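Local coordinates for sensor protein (Pseudomonas syringae pv. tomato, PDB 2R8R) that forms the N-terminal cytoplasmic part of KdpD, a sensor histidine kinase thought to use ATP to phosphorylate itself on histidine in two-component signalling, at residues Asn125-Glu130 with Val142-Thr147; Gly12-Val17 with Ala190-Thr195. All coordinates share one frame; numbering follows the deposited sequence.

Contact 1: Asn125-Glu130 with Val142-Thr147; sequences NVQHLE and VQVRET. With SO4 (sulfate ion), chain E.
H128 meets E146, T147 and V144 where two loops of the P-loop NTPase-like fold run side by side: 125-130, with a short 3-10 turn at 126-128, leaves the end of strand 119-125, and the loop 142-147 follows helix 133-140. The H128 side chain carries the contact. CB of H128 lies 3.6 Å from E146 O, without a bond, and H128 CG is 3.5 Å from the same oxygen. With CG beside the backbone N (chi1 -61°) the ring swings toward 142-147, and its turn about CB-CG presents ND1. H128 ND1 donates to E146 O over 2.7 Å, with an N-H...O angle of 163°; the acceptor lies almost in the ring plane, while the donor is tilted 20° from the carbonyl plane. This bond fixes the rotation of the ring and marks ND1 as carrying a hydrogen. V144 CG1 comes to 3.7 Å from H128 ND1, the two side chains crossing at about a right angle, and Q127 CG lies over one ring face toward its rim. H128 CE1 comes no nearer to E146 O than 3.7 Å.

V144, buried and pointing toward 125-130, also sets CG1 3.6 Å from Q127 O, and V136 of helix 133-140 packs against both. T147 CA makes a CA-H...O contact with H128 O at 3.2 Å; just past it, L148 makes backbone hydrogen bonds with H128 and E130. E146 OE2 turns to another loop and accepts from T96 N. A sulfate sits beyond the touching residues on Q143 N, with a weak second bond from R145. At the exposed end one water joins the loops, donating to E130 OE2 and hydrogen-bonded to T147 OG1 at 2.8 Å.

Contact 2: Gly12-Val17 with Ala190-Thr195; sequences GAAPGV and AFFTQT. With SO4 (sulfate ion), chain C.
A14 and P15 of the loop 12-17 pack against F191 and F192, at the junction between helices 185-191 and 194-209. The loop follows strand 7-12 and leads into helix 19-32, and its sequence and bound anion fit a Walker A P-loop. G12 closes the strand, its backbone paired with V124, and A13 carries the chain into the turn. A14, buried, directs its methyl toward the phenylalanines: A14 CB reaches the edge of the F191 ring, 4.2 Å from F191 CE2, and lies 4.4 Å from F192 CE1. P15 follows, its ring crossing that of F192 obliquely with P15 CD 4.0 Å from F192 CZ. The carbonyl O of P15 lies at the F192 edge, in the ring plane, 3.7 Å from F192 CE1. F192 reaches it because CG stands beside its own backbone N (chi1 -74°), bringing the end of the ring nearer than its root, while F191 CD2 lies over one face of F192 toward the rim. L197 adds to the same apolar group.

G16 occupies the third position of a type II turn from A14 to V17, with a positive phi (98°) that suits glycine. G16 N donates nearly straight to O1 of a sulfate, 3.0 Å away, most likely picked up from the crystallisation medium. G18 N, T20 N and K19 NZ also hold it, a pattern consistent with a site for a nucleotide phosphate. The contact is largely apolar, with no hydrogen bond across it, so the phenylalanines back the A14-P15 part of the loop while the G16 amide donates to the anion.

Contacts 1 and 2 have centres about 13 Å apart and meet directly at the ends of neighbouring parallel strands 119-125 and 7-12. V126 N lies 2.8 Å from G12 O, a probable hydrogen bond, and Q127 NE2 lies 3.3 Å from F191 CZ. Along the chain 12-17 comes first, then 125-130 and 142-147, and finally 190-195, so both segments of contact 1 fall between those of contact 2. Helix 194-209 serves both: V126 and L129 touch it, as do A14 and F191. The C-terminal helices thereby pack against the probable phosphate loop and the loop beside it; all four segments fall within the KdpD sensor family region.

Contact 1: Asn125-Glu130 with Val142-Thr147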
loop_
_atom_site.group_PDB
_atom_site.type_symbol
_atom_site.label_atom_id
_atom_site.label_comp_id
_atom_site.label_asym_id
_atom_site.label_seq_id
_atom_site.Cartn_x
_atom_site.Cartn_y
_atom_site.Cartn_z
ATOM N N ASN A 125 -2.913 0.576 4.664
ATOM C CA ASN A 125 -3.326 1.187 5.945
ATOM C C ASN A 125 -4.556 0.513 6.523
ATOM O O ASN A 125 -5.437 0.099 5.790
ATOM C CB ASN A 125 -3.567 2.678 5.795
ATOM C CG ASN A 125 -2.307 3.433 5.622
ATOM O OD1 ASN A 125 -2.180 4.297 4.735
ATOM N ND2 ASN A 125 -1.334 3.091 6.420
ATOM N N VAL A 126 -4.611 0.423 7.844
ATOM C CA VAL A 126 -5.634 -0.377 8.512
ATOM C C VAL A 126 -7.066 0.093 8.243
ATOM O O VAL A 126 -7.983 -0.721 8.289
ATOM C CB VAL A 126 -5.382 -0.454 10.024
ATOM C CG1 VAL A 126 -5.689 0.868 10.703
ATOM C CG2 VAL A 126 -6.185 -1.570 10.594
ATOM N N GLN A 127 -7.236 1.388 7.947
ATOM C CA GLN A 127 -8.559 2.014 7.717
ATOM C C GLN A 127 -9.378 1.414 6.573
ATOM O O GLN A 127 -10.618 1.544 6.542
ATOM C CB GLN A 127 -8.394 3.513 7.423
ATOM C CG GLN A 127 -7.573 3.787 6.180
ATOM C CD GLN A 127 -7.243 5.243 5.969
ATOM O OE1 GLN A 127 -8.067 5.949 5.389
ATOM N NE2 GLN A 127 -6.019 5.708 6.403
ATOM N N HIS A 128 -8.678 0.781 5.628
ATOM C CA HIS A 128 -9.290 0.226 4.432
ATOM C C HIS A 128 -10.002 -1.077 4.649
ATOM O O HIS A 128 -10.846 -1.450 3.857
ATOM C CB HIS A 128 -8.252 0.087 3.320
ATOM C CG HIS A 128 -7.641 1.391 2.926
ATOM N ND1 HIS A 128 -8.308 2.328 2.159
ATOM C CD2 HIS A 128 -6.444 1.936 3.238
ATOM C CE1 HIS A 128 -7.533 3.380 1.992
ATOM N NE2 HIS A 128 -6.395 3.167 2.637
ATOM N N LEU A 129 -9.714 -1.764 5.736
ATOM C CA LEU A 129 -10.411 -3.010 6.015
ATOM C C LEU A 129 -11.927 -2.805 6.157
ATOM O O LEU A 129 -12.358 -1.961 6.943
ATOM C CB LEU A 129 -9.849 -3.658 7.275
ATOM C CG LEU A 129 -8.432 -4.205 7.078
ATOM C CD1 LEU A 129 -7.897 -4.732 8.401
ATOM C CD2 LEU A 129 -8.432 -5.305 5.987
ATOM N N GLU A 130 -12.709 -3.613 5.424
ATOM C CA GLU A 130 -14.181 -3.533 5.444
ATOM C C GLU A 130 -14.812 -3.510 6.842
ATOM O O GLU A 130 -15.611 -2.630 7.155
ATOM C CB GLU A 130 -14.791 -4.693 4.645
ATOM C CG GLU A 130 -15.231 -4.318 3.250
ATOM C CD GLU A 130 -15.616 -5.531 2.403
ATOM O OE1 GLU A 130 -15.890 -6.628 2.948
ATOM O OE2 GLU A 130 -15.625 -5.379 1.172
ATOM N N VAL A 142 -14.110 11.041 8.499
ATOM C CA VAL A 142 -13.781 10.920 7.073
ATOM C C VAL A 142 -14.238 9.544 6.562
ATOM O O VAL A 142 -13.979 8.504 7.193
ATOM C CB VAL A 142 -12.254 11.159 6.763
ATOM C CG1 VAL A 142 -11.990 11.194 5.236
ATOM C CG2 VAL A 142 -11.748 12.447 7.393
ATOM N N GLN A 143 -14.935 9.574 5.424
ATOM C CA GLN A 143 -15.390 8.396 4.682
ATOM C C GLN A 143 -14.225 7.591 4.069
ATOM O O GLN A 143 -13.397 8.144 3.358
ATOM C CB GLN A 143 -16.280 8.886 3.541
ATOM C CG GLN A 143 -16.927 7.815 2.715
ATOM C CD GLN A 143 -18.414 7.675 3.014
ATOM O OE1 GLN A 143 -19.258 8.434 2.486
ATOM N NE2 GLN A 143 -18.747 6.699 3.872
ATOM N N VAL A 144 -14.149 6.288 4.321
ATOM C CA VAL A 144 -13.166 5.467 3.598
ATOM C C VAL A 144 -13.828 4.869 2.368
ATOM O O VAL A 144 -14.648 3.966 2.479
ATOM C CB VAL A 144 -12.532 4.378 4.490
ATOM C CG1 VAL A 144 -11.414 3.607 3.707
ATOM C CG2 VAL A 144 -11.987 5.023 5.767
ATOM N N ARG A 145 -13.461 5.380 1.199
ATOM C CA ARG A 145 -14.069 4.969 -0.060
ATOM C C ARG A 145 -13.408 3.760 -0.748
ATOM O O ARG A 145 -14.084 3.025 -1.455
ATOM C CB ARG A 145 -14.078 6.145 -1.037
ATOM C CG ARG A 145 -15.012 7.248 -0.608
ATOM C CD ARG A 145 -14.763 8.518 -1.380
ATOM N NE ARG A 145 -15.343 9.644 -0.668
ATOM C CZ ARG A 145 -16.632 9.942 -0.645
ATOM N NH1 ARG A 145 -17.513 9.215 -1.301
ATOM N NH2 ARG A 145 -17.038 10.985 0.047
ATOM N N GLU A 146 -12.095 3.593 -0.589
ATOM C CA GLU A 146 -11.400 2.408 -1.118
ATOM C C GLU A 146 -11.318 1.397 0.039
ATOM O O GLU A 146 -10.609 1.619 1.019
ATOM C CB GLU A 146 -10.003 2.779 -1.650
ATOM C CG GLU A 146 -9.985 3.650 -2.931
ATOM C CD GLU A 146 -8.577 3.903 -3.460
ATOM O OE1 GLU A 146 -7.706 4.248 -2.608
ATOM O OE2 GLU A 146 -8.321 3.779 -4.700
ATOM N N THR A 147 -12.069 0.313 -0.056
ATOM C CA THR A 147 -12.066 -0.717 0.971
ATOM C C THR A 147 -11.470 -2.045 0.450
ATOM O O THR A 147 -11.322 -2.265 -0.762
ATOM C CB THR A 147 -13.475 -1.020 1.492
ATOM O OG1 THR A 147 -14.270 -1.472 0.395
ATOM C CG2 THR A 147 -14.135 0.203 2.168
HETATM S S SO4 E . -15.857 12.609 2.948
HETATM O O1 SO4 E . -15.727 13.967 2.445
HETATM O O2 SO4 E . -15.599 12.509 4.373
HETATM O O3 SO4 E . -17.239 12.115 2.767
HETATM O O4 SO4 E . -14.846 11.856 2.216
HETATM O O HOH W 1 -13.897 -4.161 -0.347
#

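Contact 2: Gly12-Val17 with Ala190-Thr195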
loop_
_atom_site.group_PDB
_atom_site.type_symbol
_atom_site.label_atom_id
_atom_site.label_comp_id
_atom_site.label_asym_id
_atom_site.label_seq_id
_atom_site.Cartn_x
_atom_site.Cartn_y
_atom_site.Cartn_z
ATOM N N GLY A 12 0.073 -0.825 8.203
ATOM C CA GLY A 12 0.348 0.381 8.964
ATOM C C GLY A 12 -0.942 1.037 9.436
ATOM O O GLY A 12 -2.004 0.752 8.889
ATOM N N ALA A 13 -0.834 1.932 10.439
ATOM C CA ALA A 13 -1.970 2.688 11.003
ATOM C C ALA A 13 -2.427 3.873 10.117
ATOM O O ALA A 13 -3.582 4.283 10.162
ATOM C CB ALA A 13 -1.602 3.217 12.394
ATOM N N ALA A 14 -1.506 4.410 9.315
ATOM C CA ALA A 14 -1.728 5.653 8.607
ATOM C C ALA A 14 -0.623 5.869 7.603
ATOM O O ALA A 14 0.430 5.219 7.678
ATOM C CB ALA A 14 -1.770 6.903 9.623
ATOM N N PRO A 15 -0.853 6.809 6.667
ATOM C CA PRO A 15 0.173 7.350 5.814
ATOM C C PRO A 15 1.324 7.954 6.649
ATOM O O PRO A 15 1.078 8.651 7.642
ATOM C CB PRO A 15 -0.585 8.455 5.038
ATOM C CG PRO A 15 -1.967 8.035 5.025
ATOM C CD PRO A 15 -2.169 7.393 6.355
ATOM N N GLY A 16 2.552 7.662 6.239
ATOM C CA GLY A 16 3.728 8.238 6.844
ATOM C C GLY A 16 4.420 7.380 7.873
ATOM O O GLY A 16 5.396 7.816 8.436
ATOM N N VAL A 17 3.935 6.163 8.120
ATOM C CA VAL A 17 4.539 5.293 9.136
ATOM C C VAL A 17 5.753 4.507 8.639
ATOM O O VAL A 17 6.498 3.956 9.442
ATOM C CB VAL A 17 3.486 4.358 9.815
ATOM C CG1 VAL A 17 2.449 5.213 10.555
ATOM C CG2 VAL A 17 2.846 3.343 8.790
ATOM N N ALA A 190 -8.625 16.786 9.734
ATOM C CA ALA A 190 -9.640 16.010 10.481
ATOM C C ALA A 190 -9.118 14.612 10.834
ATOM O O ALA A 190 -9.497 14.023 11.834
ATOM C CB ALA A 190 -10.991 15.937 9.686
ATOM N N PHE A 191 -8.205 14.107 10.042
ATOM C CA PHE A 191 -7.699 12.750 10.206
ATOM C C PHE A 191 -6.518 12.641 11.161
ATOM O O PHE A 191 -6.493 11.805 12.072
ATOM C CB PHE A 191 -7.253 12.264 8.836
ATOM C CG PHE A 191 -6.933 10.797 8.792
ATOM C CD1 PHE A 191 -7.934 9.868 8.551
ATOM C CD2 PHE A 191 -5.623 10.357 8.984
ATOM C CE1 PHE A 191 -7.649 8.517 8.536
ATOM C CE2 PHE A 191 -5.317 9.005 8.945
ATOM C CZ PHE A 191 -6.338 8.080 8.720
ATOM N N PHE A 192 -5.512 13.456 10.893
ATOM C CA PHE A 192 -4.248 13.425 11.611
ATOM C C PHE A 192 -4.350 14.263 12.851
ATOM O O PHE A 192 -3.952 15.436 12.866
ATOM C CB PHE A 192 -3.098 13.947 10.742
ATOM C CG PHE A 192 -2.693 13.004 9.692
ATOM C CD1 PHE A 192 -1.681 12.104 9.911
ATOM C CD2 PHE A 192 -3.336 12.997 8.467
ATOM C CE1 PHE A 192 -1.297 11.201 8.917
ATOM C CE2 PHE A 192 -2.952 12.080 7.479
ATOM C CZ PHE A 192 -1.930 11.179 7.738
ATOM N N THR A 193 -4.924 13.646 13.874
ATOM C CA THR A 193 -4.854 14.133 15.225
ATOM C C THR A 193 -4.258 13.036 16.096
ATOM O O THR A 193 -4.161 11.878 15.705
ATOM C CB THR A 193 -6.261 14.570 15.748
ATOM O OG1 THR A 193 -7.095 13.417 15.867
ATOM C CG2 THR A 193 -6.903 15.609 14.801
ATOM N N GLN A 194 -3.818 13.430 17.272
ATOM C CA GLN A 194 -3.245 12.527 18.274
ATOM C C GLN A 194 -4.249 11.445 18.633
ATOM O O GLN A 194 -3.933 10.270 18.662
ATOM C CB GLN A 194 -2.871 13.377 19.513
ATOM C CG GLN A 194 -2.307 12.627 20.714
ATOM C CD GLN A 194 -0.989 11.926 20.426
ATOM O OE1 GLN A 194 -0.156 12.425 19.674
ATOM N NE2 GLN A 194 -0.791 10.770 21.043
ATOM N N THR A 195 -5.472 11.868 18.923
ATOM C CA THR A 195 -6.541 10.953 19.304
ATOM C C THR A 195 -6.835 9.947 18.199
ATOM O O THR A 195 -6.935 8.764 18.478
ATOM C CB THR A 195 -7.844 11.727 19.676
ATOM O OG1 THR A 195 -7.720 12.253 21.003
ATOM C CG2 THR A 195 -9.052 10.804 19.639
HETATM S S SO4 C . 4.097 5.132 4.286
HETATM O O1 SO4 C . 2.978 5.922 3.849
HETATM O O2 SO4 C . 5.241 5.889 4.678
HETATM O O3 SO4 C . 3.482 4.347 5.362
HETATM O O4 SO4 C . 4.613 4.391 3.126
#